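Local coordinates for protein alkaline phosphatase (Thermus thermophilus, PDB 7KWD) that probably hydrolyses phosphate monoesters as a homodimeric alkaline phosphatase that carries two zinc ions and one magnesium ion in its active site, at residues 98-101 with 102-105; 163-166 with 167-171. One frame throughout, in Å; residues are numbered along the deposited sequence.

Both contacts are local, each made between successive turns of its own helix, and neither closes a long loop. Going from the N terminus, contact 1 comes first, running from Ala98 to the C-terminal end of helix 95-104 and closing on Gly105 just beyond it; the first residue of that helix is Ser95, the predicted phosphoserine nucleophile. The chain then runs through helix 125-131, strand 135-140 and helix 147-153 before contact 2 forms in helix 162-172. The two are in series, neither nested nor crossing, with centres about 20 Å apart and nearest atoms about 10 Å apart. Helix 147-153 bridges them: Phe102 and Ser103 pack on its Phe152, Ile165 and Tyr169 on its Ala150.

Contact 1 of 2, residues 98-101 with 102-105; sequences AGNA and FSCG
The phenyl ring of Phe102 lies alongside the preceding helical turn with one face turned to the carbonyl of Ala98, whose O is 3.7 Å from Phe102 CG and offset toward the ring's rim. CG stands anti to the carbonyl carbon of Phe102 (chi1 -66°), which lays the ring back along the helix toward its N-terminal end. The same Ala98 O accepts a hydrogen bond from Phe102 N at 3.2 Å, so one carbonyl meets both the backbone and the ring of Phe102. Beyond the helix the ring packs on Val315 and Asp317 of strand 310-325 and on Phe152 of helix 147-153. Replacing Phe102 by alanine is likely to open a gap there and strip the ring from the Ala98 carbonyl. Ser103 is turned differently: its OG sits between its own N and carbonyl carbon (chi1 68°), near the backbone of Gly99 and Asn100, and bonds to Ser151 O. Beside it, Ser103 N binds Gly99 O at 2.8 Å, and Cys104 N reaches Asn100 O at 2.7 Å. The amide of Asn100 leads off the helix to the backbone of Gly112 and Ala114 and to Thr108 OG1, pinning the following loop. Here helix 95-104 ends: Gly105 turns to positive phi (80°), its N bonded to Ala101 O at 3.0 Å from above the carbonyl plane and only weakly to Asn100 O. Ser95, at the start of this helix, is the predicted phosphoserine and a zinc ligand, and the side chain of Ala98 is about 6 Å from a bound zinc ion. The helix packs on two neighbours: Ala98 and Phe102 on strand 310-325, which carries the zinc ligand Asp317, and Asn100, Phe102 and Ser103 on helix 147-153.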
ATOM      1  N   ALA A  98       6.421   4.476 -16.642  1.00 23.76           N
ATOM      2  CA  ALA A  98       6.678   3.275 -15.852  1.00 22.80           C
ATOM      3  C   ALA A  98       7.180   2.159 -16.743  1.00 23.05           C
ATOM      4  O   ALA A  98       8.188   1.510 -16.452  1.00 24.30           O
ATOM      5  CB  ALA A  98       5.411   2.857 -15.125  1.00 23.81           C
ATOM      6  N   GLY A  99       6.509   1.956 -17.875  1.00 23.81           N
ATOM      7  CA  GLY A  99       6.961   0.951 -18.820  1.00 20.89           C
ATOM      8  C   GLY A  99       8.343   1.260 -19.347  1.00 20.45           C
ATOM      9  O   GLY A  99       9.180   0.362 -19.489  1.00 20.46           O
ATOM     10  N   ASN A 100       8.601   2.540 -19.633  1.00 24.32           N
ATOM     11  CA  ASN A 100       9.924   2.964 -20.071  1.00 23.70           C
ATOM     12  C   ASN A 100      10.998   2.607 -19.052  1.00 21.06           C
ATOM     13  O   ASN A 100      12.101   2.194 -19.420  1.00 22.56           O
ATOM     14  CB  ASN A 100       9.940   4.467 -20.294  1.00 24.72           C
ATOM     15  CG  ASN A 100       9.243   4.876 -21.559  1.00 23.85           C
ATOM     16  OD1 ASN A 100       8.800   4.034 -22.329  1.00 18.32           O
ATOM     17  ND2 ASN A 100       9.139   6.186 -21.777  1.00 22.68           N
ATOM     18  N   ALA A 101      10.706   2.797 -17.772  1.00 20.15           N
ATOM     19  CA  ALA A 101      11.675   2.451 -16.742  1.00 20.68           C
ATOM     20  C   ALA A 101      12.015   0.982 -16.842  1.00 20.40           C
ATOM     21  O   ALA A 101      13.189   0.596 -16.798  1.00 20.39           O
ATOM     22  CB  ALA A 101      11.121   2.795 -15.357  1.00 22.63           C
ATOM     23  N   PHE A 102      10.985   0.140 -16.998  1.00 20.00           N
ATOM     24  CA  PHE A 102      11.221  -1.287 -17.174  1.00 22.01           C
ATOM     25  C   PHE A 102      12.021  -1.574 -18.446  1.00 23.78           C
ATOM     26  O   PHE A 102      12.982  -2.358 -18.434  1.00 21.79           O
ATOM     27  CB  PHE A 102       9.900  -2.051 -17.253  1.00 18.00           C
ATOM     28  CG  PHE A 102       9.077  -2.043 -15.993  1.00 22.87           C
ATOM     29  CD1 PHE A 102       9.601  -1.632 -14.782  1.00 22.49           C
ATOM     30  CD2 PHE A 102       7.764  -2.475 -16.032  1.00 22.25           C
ATOM     31  CE1 PHE A 102       8.837  -1.661 -13.634  1.00 19.49           C
ATOM     32  CE2 PHE A 102       6.999  -2.492 -14.891  1.00 18.54           C
ATOM     33  CZ  PHE A 102       7.537  -2.089 -13.685  1.00 21.68           C
ATOM     34  N   SER A 103      11.585  -0.999 -19.577  1.00 21.25           N
ATOM     35  CA  SER A 103      12.067  -1.465 -20.875  1.00 23.41           C
ATOM     36  C   SER A 103      13.320  -0.741 -21.318  1.00 17.56           C
ATOM     37  O   SER A 103      14.039  -1.264 -22.164  1.00 22.66           O
ATOM     38  CB  SER A 103      11.002  -1.299 -21.967  1.00 22.43           C
ATOM     39  OG  SER A 103      10.793   0.071 -22.209  1.00 23.35           O
ATOM     40  N   CYS A 104      13.599   0.437 -20.759  1.00 23.13           N
ATOM     41  CA  CYS A 104      14.742   1.227 -21.171  1.00 20.94           C
ATOM     42  C   CYS A 104      15.745   1.482 -20.059  1.00 26.94           C
ATOM     43  O   CYS A 104      16.886   1.794 -20.370  1.00 19.72           O
ATOM     44  CB  CYS A 104      14.285   2.568 -21.762  1.00 21.00           C
ATOM     45  SG  CYS A 104      13.195   2.398 -23.189  1.00 24.13           S
ATOM     46  N   GLY A 105      15.372   1.294 -18.791  1.00 22.38           N
ATOM     47  CA  GLY A 105      16.293   1.421 -17.678  1.00 22.30           C
ATOM     48  C   GLY A 105      16.567   2.836 -17.224  1.00 22.71           C
ATOM     49  O   GLY A 105      17.527   3.057 -16.479  1.00 22.86           O
TER

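Contact 2 of 2, residues 163-166 with 167-171; sequences ERIA and EQYLE
Arg164 O is gripped by two backbone donors of the next turn of helix 162-172: Gln168 N at 2.9 Å, in the carbonyl plane and fairly straight (158° at the hydrogen), and Glu167 N, a weak, strongly bent bond. The first is the regular alpha-helical i to i+4 bond, repeated by Tyr169 N to Ile165 O at 2.8 Å; the second spans i to i+3. On the outer side, the Arg164 chain bends at chi2 (56°) and carries its guanidinium forward along the helix surface, over Gln168. Arg164 CZ is 3.6 Å from Gln168 CG, which lies over the centre of the guanidinium face. Arg164 NH1 makes a long salt bridge, weak as a hydrogen bond, to Glu167 OE1 at 3.4 Å, while the other carboxylate oxygen of Glu167 pairs with Arg190. The Gln168 amide turns to Ser155 O and Asn156 ND2, tying the helix to the loop after helix 147-153. On the buried side Ile165 and Tyr169 run side by side, pointing the same way, against Ala150 of that helix. Tyr169 also stacks on Tyr177, and its OH bonds to Val144 O. Ile165 CG2 touches Tyr169 CE1 at 3.6 Å.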
ATOM      1  N   GLU A 163      -3.133   4.626 -33.537  1.00 30.02           N
ATOM      2  CA  GLU A 163      -3.279   4.289 -34.948  1.00 25.98           C
ATOM      3  C   GLU A 163      -1.909   4.160 -35.597  1.00 29.42           C
ATOM      4  O   GLU A 163      -1.635   3.207 -36.341  1.00 27.47           O
ATOM      5  CB  GLU A 163      -4.149   5.348 -35.641  1.00 33.09           C
ATOM      6  CG  GLU A 163      -4.826   4.826 -36.890  1.00 37.70           C
ATOM      7  CD  GLU A 163      -5.839   5.782 -37.520  1.00 30.18           C
ATOM      8  OE1 GLU A 163      -5.604   6.148 -38.707  1.00 32.44           O
ATOM      9  OE2 GLU A 163      -6.841   6.128 -36.845  1.00 31.73           O
ATOM     10  N   ARG A 164      -1.009   5.075 -35.270  1.00 27.14           N
ATOM     11  CA  ARG A 164       0.359   4.992 -35.773  1.00 25.95           C
ATOM     12  C   ARG A 164       1.120   3.834 -35.131  1.00 33.12           C
ATOM     13  O   ARG A 164       1.872   3.123 -35.814  1.00 27.18           O
ATOM     14  CB  ARG A 164       1.057   6.331 -35.500  1.00 28.13           C
ATOM     15  CG  ARG A 164       2.575   6.374 -35.761  1.00 31.80           C
ATOM     16  CD  ARG A 164       2.957   5.960 -37.195  1.00 38.18           C
ATOM     17  NE  ARG A 164       4.410   5.882 -37.316  1.00 40.41           N
ATOM     18  CZ  ARG A 164       5.085   4.980 -38.031  1.00 38.07           C
ATOM     19  NH1 ARG A 164       4.448   4.051 -38.736  1.00 37.57           N
ATOM     20  NH2 ARG A 164       6.418   5.017 -38.024  1.00 39.94           N
ATOM     21  N   ILE A 165       0.942   3.634 -33.817  1.00 27.73           N
ATOM     22  CA  ILE A 165       1.615   2.542 -33.115  1.00 29.31           C
ATOM     23  C   ILE A 165       1.279   1.191 -33.762  1.00 21.91           C
ATOM     24  O   ILE A 165       2.146   0.335 -33.922  1.00 23.40           O
ATOM     25  CB  ILE A 165       1.233   2.592 -31.619  1.00 23.41           C
ATOM     26  CG1 ILE A 165       1.866   3.829 -30.949  1.00 25.18           C
ATOM     27  CG2 ILE A 165       1.720   1.341 -30.873  1.00 28.68           C
ATOM     28  CD1 ILE A 165       1.289   4.125 -29.560  1.00 24.72           C
ATOM     29  N   ALA A 166       0.031   1.004 -34.182  1.00 23.53           N
ATOM     30  CA  ALA A 166      -0.347  -0.232 -34.866  1.00 27.16           C
ATOM     31  C   ALA A 166       0.468  -0.435 -36.133  1.00 28.01           C
ATOM     32  O   ALA A 166       0.840  -1.568 -36.470  1.00 23.33           O
ATOM     33  CB  ALA A 166      -1.852  -0.216 -35.181  1.00 26.67           C
ATOM     34  N   GLU A 167       0.780   0.658 -36.835  1.00 24.44           N
ATOM     35  CA  GLU A 167       1.653   0.549 -37.991  1.00 28.66           C
ATOM     36  C   GLU A 167       3.059   0.168 -37.548  1.00 24.67           C
ATOM     37  O   GLU A 167       3.734  -0.655 -38.183  1.00 27.29           O
ATOM     38  CB  GLU A 167       1.691   1.882 -38.769  1.00 26.50           C
ATOM     39  CG  GLU A 167       0.376   2.399 -39.366  1.00 33.26           C
ATOM     40  CD  GLU A 167       0.500   3.866 -39.808  1.00 35.93           C
ATOM     41  OE1 GLU A 167       1.528   4.211 -40.396  1.00 47.84           O
ATOM     42  OE2 GLU A 167      -0.393   4.683 -39.532  1.00 43.06           O
ATOM     43  N   GLN A 168       3.531   0.785 -36.466  1.00 24.96           N
ATOM     44  CA  GLN A 168       4.853   0.446 -35.940  1.00 26.98           C
ATOM     45  C   GLN A 168       4.929  -1.023 -35.527  1.00 23.07           C
ATOM     46  O   GLN A 168       5.978  -1.656 -35.664  1.00 24.52           O
ATOM     47  CB  GLN A 168       5.171   1.365 -34.769  1.00 25.43           C
ATOM     48  CG  GLN A 168       5.398   2.824 -35.177  1.00 29.23           C
ATOM     49  CD  GLN A 168       5.643   3.699 -33.968  1.00 28.52           C
ATOM     50  OE1 GLN A 168       4.700   4.220 -33.374  1.00 28.23           O
ATOM     51  NE2 GLN A 168       6.910   3.861 -33.596  1.00 21.65           N
ATOM     52  N   TYR A 169       3.821  -1.578 -35.007  1.00 19.24           N
ATOM     53  CA  TYR A 169       3.785  -2.997 -34.651  1.00 20.83           C
ATOM     54  C   TYR A 169       3.993  -3.885 -35.870  1.00 21.96           C
ATOM     55  O   TYR A 169       4.725  -4.895 -35.812  1.00 25.37           O
ATOM     56  CB  TYR A 169       2.443  -3.328 -34.002  1.00 20.53           C
ATOM     57  CG  TYR A 169       2.327  -3.024 -32.541  1.00 24.20           C
ATOM     58  CD1 TYR A 169       3.271  -2.233 -31.875  1.00 25.48           C
ATOM     59  CD2 TYR A 169       1.301  -3.572 -31.806  1.00 24.59           C
ATOM     60  CE1 TYR A 169       3.150  -1.995 -30.514  1.00 22.51           C
ATOM     61  CE2 TYR A 169       1.171  -3.337 -30.458  1.00 21.52           C
ATOM     62  CZ  TYR A 169       2.096  -2.546 -29.812  1.00 24.98           C
ATOM     63  OH  TYR A 169       1.933  -2.333 -28.449  1.00 23.09           O
ATOM     64  N   LEU A 170       3.337  -3.542 -36.988  1.00 28.04           N
ATOM     65  CA  LEU A 170       3.540  -4.300 -38.219  1.00 21.59           C
ATOM     66  C   LEU A 170       5.006  -4.284 -38.634  1.00 25.73           C
ATOM     67  O   LEU A 170       5.558  -5.313 -39.023  1.00 23.65           O
ATOM     68  CB  LEU A 170       2.661  -3.721 -39.329  1.00 29.45           C
ATOM     69  CG  LEU A 170       2.763  -4.344 -40.725  1.00 29.52           C
ATOM     70  CD1 LEU A 170       2.386  -5.837 -40.722  1.00 30.07           C
ATOM     71  CD2 LEU A 170       1.880  -3.569 -41.725  1.00 29.02           C
ATOM     72  N   GLU A 171       5.648  -3.115 -38.569  1.00 27.07           N
ATOM     73  CA  GLU A 171       7.044  -3.019 -38.980  1.00 27.94           C
ATOM     74  C   GLU A 171       7.955  -3.718 -37.978  1.00 28.89           C
ATOM     75  O   GLU A 171       8.924  -4.379 -38.367  1.00 25.23           O
ATOM     76  CB  GLU A 171       7.448  -1.550 -39.144  1.00 31.34           C
ATOM     77  CG  GLU A 171       8.848  -1.369 -39.756  1.00 42.40           C
ATOM     78  CD  GLU A 171       9.307   0.076 -39.712  1.00 63.07           C
ATOM     79  OE1 GLU A 171       8.458   0.947 -39.396  1.00 58.80           O
ATOM     80  OE2 GLU A 171      10.511   0.341 -39.981  1.00 69.98           O
TER